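Local coordinates for putative phytoene/squalene synthase YisP (Bacillus subtilis subsp. subtilis, PDB 3WE9), which hydrolyses farnesyl diphosphate to farnesol and diphosphate, a reaction linked to biofilm formation, at residues R142-Q145 / D146-K149; Y215-E218 / C219-A222. All coordinates share one frame; numbering follows the deposited sequence.

Contacts 1 and 2 are both local, but they sit at opposite ends of two neighbouring helices: residues 142-149 enter helix 145-165, while residues 215-222 leave helix 199-221. Their centres are about 15 Å apart, and the two ends meet where L148 CD2 packs 3.6 Å from A222 O. Contact 1 is a surface site: four of its six touching residues are exposed, and a water joins its lysine and glutamine. Contact 2 is partly buried; its polar ends are held largely by neighbouring helices, and two acidic groups lie close together. Backbone bonding differs as well, with weak or bent bonds at the helix start and mostly i to i+4 bonds in contact 2, with weak ones beside them.

Contact 1. Residues R142-Q145 / D146-K149; sequences RRKQ and DQLK
The side chains of K144 and Q147 cross at a slant, K144 CG passing 4.0 Å from Q147 NE2. K144 CG is anti to its carbonyl carbon (chi1 -47°), and the chain then runs extended until a final bend at CE carries the ammonium to a water, K144 NZ to water oxygen 3.1 Å. The same water accepts a weak bond from Q147 NE2 at 3.3 Å, bridging the two polar ends. Behind them, L148 folds over the K144 carbonyl: CG of L148 is 3.3 Å from K144 O. The amide N of L148 makes a weak bond to K144 O, bent to 125° at the hydrogen, and also bonds Q145 O at 3.2 Å from above the carbonyl plane. Q145 O takes a second, weak bond from K149 N at 2.9 Å. This is a helix start: K144 occupies the N-cap, between the loop after helix 118-140 and helix 145-165, and its backbone fits the centre of an inverse gamma turn. Further out, the side chain of L148 is buried against T141, L225 and F226, whereas K149 packs on L134 and L137 of helix 118-140.

Contact 2. Residues Y215-E218 / C219-A222; sequences YLEE and CQDA
E217 sends CG anti to its backbone N (chi1 -172°) and then bends at CG (chi2 51°), which turns its carboxylate along the helix toward Q220 and D221; D221, with CG anti to its carbonyl carbon, reaches back to meet it. The side chains of E217 and D221 cross at about a right angle with their carboxylate planes 69° apart, and E217 OE2 is 3.3 Å from D221 OD1. Both are acceptors, so the approach is a like-charge one and would be expected to raise the proton affinity of one or both groups. R242 on helix 228-250 probably offsets part of this: its NH2 forms a salt bridge with E217 OE1, and its NH1 donates to Q220 OE1. Q220 runs diagonally over E217, its CG 4.0 Å from E217 OE2, while its CB lies 3.2 Å from E217 O.

Residues 215-221 lie near the C-terminal end of helix 199-221, in the all-helical fold of the phytoene/squalene synthase family. The i to i+4 backbone bonds are C219 N to Y215 O at 3.2 Å, Q220 N to L216 O at 2.9 Å and D221 N to E217 O at 2.9 Å; C219 N also makes a weak bond to L216 O. A222 N turns instead to C219 O, a weak bond of 3.1 Å.

L216 packs on L238 and A158, and C219 on V234, so this part of the helix rests on both helix 228-250 and helix 145-165. E218 faces the latter, where its OE1 is hydrogen-bonded to S154 OG.

Contact 1. Residues R142-Q145 / D146-K149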
loop_
_atom_site.group_PDB
_atom_site.type_symbol
_atom_site.label_atom_id
_atom_site.label_comp_id
_atom_site.label_asym_id
_atom_site.label_seq_id
_atom_site.Cartn_x
_atom_site.Cartn_y
_atom_site.Cartn_z
ATOM N N ARG A 142 12.186 -4.464 -15.787
ATOM C CA ARG A 142 12.254 -5.473 -16.829
ATOM C C ARG A 142 13.448 -6.416 -16.671
ATOM O O ARG A 142 13.384 -7.570 -17.090
ATOM C CB ARG A 142 12.316 -4.797 -18.206
ATOM C CG ARG A 142 13.342 -3.659 -18.321
ATOM C CD ARG A 142 13.675 -3.383 -19.795
ATOM N NE ARG A 142 14.485 -2.183 -20.002
ATOM C CZ ARG A 142 13.985 -0.988 -20.310
ATOM N NH1 ARG A 142 12.675 -0.831 -20.450
ATOM N NH2 ARG A 142 14.792 0.050 -20.487
ATOM N N ARG A 143 14.529 -5.936 -16.062
ATOM C CA ARG A 143 15.722 -6.768 -15.896
ATOM C C ARG A 143 15.953 -7.365 -14.503
ATOM O O ARG A 143 15.551 -8.501 -14.234
ATOM C CB ARG A 143 16.968 -5.986 -16.333
ATOM C CG ARG A 143 16.950 -5.589 -17.802
ATOM C CD ARG A 143 18.241 -4.905 -18.248
ATOM N NE ARG A 143 18.175 -4.541 -19.661
ATOM C CZ ARG A 143 18.130 -5.419 -20.660
ATOM N NH1 ARG A 143 18.153 -6.723 -20.407
ATOM N NH2 ARG A 143 18.044 -4.995 -21.914
ATOM N N LYS A 144 16.603 -6.600 -13.628
ATOM C CA LYS A 144 16.929 -7.046 -12.271
ATOM C C LYS A 144 15.721 -7.364 -11.388
ATOM O O LYS A 144 15.620 -6.861 -10.263
ATOM C CB LYS A 144 17.781 -5.990 -11.565
ATOM C CG LYS A 144 18.936 -5.471 -12.391
ATOM C CD LYS A 144 19.816 -4.515 -11.599
ATOM C CE LYS A 144 20.783 -3.806 -12.526
ATOM N NZ LYS A 144 21.362 -4.764 -13.508
ATOM N N GLN A 145 14.817 -8.204 -11.874
ATOM C CA GLN A 145 13.638 -8.550 -11.092
ATOM C C GLN A 145 13.991 -9.400 -9.874
ATOM O O GLN A 145 13.454 -9.187 -8.789
ATOM C CB GLN A 145 12.617 -9.265 -11.977
ATOM C CG GLN A 145 12.176 -8.415 -13.157
ATOM C CD GLN A 145 10.965 -8.969 -13.876
ATOM O OE1 GLN A 145 10.598 -8.498 -14.953
ATOM N NE2 GLN A 145 10.330 -9.967 -13.278
ATOM N N ASP A 146 14.901 -10.353 -10.053
ATOM C CA ASP A 146 15.330 -11.218 -8.957
ATOM C C ASP A 146 15.937 -10.399 -7.823
ATOM O O ASP A 146 15.705 -10.675 -6.646
ATOM C CB ASP A 146 16.365 -12.230 -9.461
ATOM C CG ASP A 146 15.748 -13.563 -9.839
ATOM O OD1 ASP A 146 14.674 -13.575 -10.478
ATOM O OD2 ASP A 146 16.350 -14.605 -9.501
ATOM N N GLN A 147 16.717 -9.388 -8.191
ATOM C CA GLN A 147 17.376 -8.523 -7.218
ATOM C C GLN A 147 16.454 -7.506 -6.538
ATOM O O GLN A 147 16.783 -6.995 -5.467
ATOM C CB GLN A 147 18.516 -7.759 -7.893
ATOM C CG GLN A 147 19.671 -8.613 -8.381
ATOM C CD GLN A 147 20.735 -7.781 -9.072
ATOM O OE1 GLN A 147 21.243 -6.808 -8.508
ATOM N NE2 GLN A 147 21.077 -8.156 -10.301
ATOM N N LEU A 148 15.311 -7.214 -7.155
ATOM C CA LEU A 148 14.371 -6.226 -6.620
ATOM C C LEU A 148 13.063 -6.790 -6.054
ATOM O O LEU A 148 12.236 -6.040 -5.528
ATOM C CB LEU A 148 14.038 -5.203 -7.712
ATOM C CG LEU A 148 15.166 -4.289 -8.199
ATOM C CD1 LEU A 148 14.734 -3.568 -9.462
ATOM C CD2 LEU A 148 15.526 -3.299 -7.103
ATOM N N LYS A 149 12.873 -8.099 -6.171
ATOM C CA LYS A 149 11.660 -8.751 -5.683
ATOM C C LYS A 149 11.423 -8.494 -4.197
ATOM O O LYS A 149 10.326 -8.113 -3.790
ATOM C CB LYS A 149 11.749 -10.256 -5.940
ATOM C CG LYS A 149 10.563 -11.081 -5.453
ATOM C CD LYS A 149 10.867 -12.566 -5.646
ATOM C CE LYS A 149 9.873 -13.468 -4.930
ATOM N NZ LYS A 149 8.577 -13.598 -5.635
HETATM O O HOH W 1 22.825 -7.487 -13.062
#

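Contact 2. Residues Y215-E218 / C219-A222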
loop_
_atom_site.group_PDB
_atom_site.type_symbol
_atom_site.label_atom_id
_atom_site.label_comp_id
_atom_site.label_asym_id
_atom_site.label_seq_id
_atom_site.Cartn_x
_atom_site.Cartn_y
_atom_site.Cartn_z
ATOM N N TYR A 215 10.822 -2.260 6.992
ATOM C CA TYR A 215 10.522 -2.706 5.637
ATOM C C TYR A 215 10.819 -1.583 4.645
ATOM O O TYR A 215 11.385 -1.826 3.584
ATOM C CB TYR A 215 9.056 -3.134 5.517
ATOM C CG TYR A 215 8.756 -4.481 6.138
ATOM C CD1 TYR A 215 9.190 -5.666 5.535
ATOM C CD2 TYR A 215 8.031 -4.574 7.319
ATOM C CE1 TYR A 215 8.897 -6.911 6.098
ATOM C CE2 TYR A 215 7.737 -5.805 7.890
ATOM C CZ TYR A 215 8.169 -6.968 7.276
ATOM O OH TYR A 215 7.849 -8.180 7.842
ATOM N N LEU A 216 10.442 -0.356 5.000
ATOM C CA LEU A 216 10.684 0.799 4.134
ATOM C C LEU A 216 12.180 0.988 3.877
ATOM O O LEU A 216 12.608 1.119 2.732
ATOM C CB LEU A 216 10.105 2.070 4.768
ATOM C CG LEU A 216 8.572 2.170 4.886
ATOM C CD1 LEU A 216 8.198 3.384 5.725
ATOM C CD2 LEU A 216 7.945 2.253 3.502
ATOM N N GLU A 217 12.969 0.994 4.948
ATOM C CA GLU A 217 14.418 1.167 4.852
ATOM C C GLU A 217 15.028 0.097 3.944
ATOM O O GLU A 217 16.002 0.339 3.231
ATOM C CB GLU A 217 15.035 1.094 6.253
ATOM C CG GLU A 217 16.516 1.458 6.331
ATOM C CD GLU A 217 16.837 2.787 5.655
ATOM O OE1 GLU A 217 16.018 3.726 5.762
ATOM O OE2 GLU A 217 17.913 2.893 5.023
ATOM N N GLU A 218 14.431 -1.086 3.980
ATOM C CA GLU A 218 14.863 -2.225 3.179
ATOM C C GLU A 218 14.723 -1.909 1.691
ATOM O O GLU A 218 15.593 -2.236 0.884
ATOM C CB GLU A 218 13.997 -3.425 3.545
ATOM C CG GLU A 218 14.484 -4.766 3.085
ATOM C CD GLU A 218 13.808 -5.874 3.863
ATOM O OE1 GLU A 218 13.017 -6.635 3.270
ATOM O OE2 GLU A 218 14.062 -5.965 5.085
ATOM N N CYS A 219 13.615 -1.272 1.331
ATOM C CA CYS A 219 13.380 -0.910 -0.061
ATOM C C CYS A 219 14.260 0.282 -0.410
ATOM O O CYS A 219 14.714 0.427 -1.542
ATOM C CB CYS A 219 11.910 -0.549 -0.281
ATOM S SG CYS A 219 11.527 -0.073 -1.983
ATOM N N GLN A 220 14.490 1.138 0.579
ATOM C CA GLN A 220 15.325 2.321 0.402
ATOM C C GLN A 220 16.734 1.891 0.003
ATOM O O GLN A 220 17.348 2.490 -0.883
ATOM C CB GLN A 220 15.377 3.128 1.704
ATOM C CG GLN A 220 16.244 4.380 1.650
ATOM C CD GLN A 220 15.646 5.479 0.786
ATOM O OE1 GLN A 220 14.476 5.836 0.937
ATOM N NE2 GLN A 220 16.454 6.031 -0.119
ATOM N N ASP A 221 17.238 0.844 0.653
ATOM C CA ASP A 221 18.579 0.345 0.354
ATOM C C ASP A 221 18.694 -0.193 -1.076
ATOM O O ASP A 221 19.770 -0.156 -1.672
ATOM C CB ASP A 221 18.987 -0.771 1.324
ATOM C CG ASP A 221 19.100 -0.300 2.762
ATOM O OD1 ASP A 221 19.467 0.873 2.994
ATOM O OD2 ASP A 221 18.834 -1.122 3.665
ATOM N N ALA A 222 17.588 -0.698 -1.620
ATOM C CA ALA A 222 17.591 -1.250 -2.973
ATOM C C ALA A 222 17.139 -0.248 -4.032
ATOM O O ALA A 222 17.036 -0.586 -5.211
ATOM C CB ALA A 222 16.708 -2.493 -3.021
#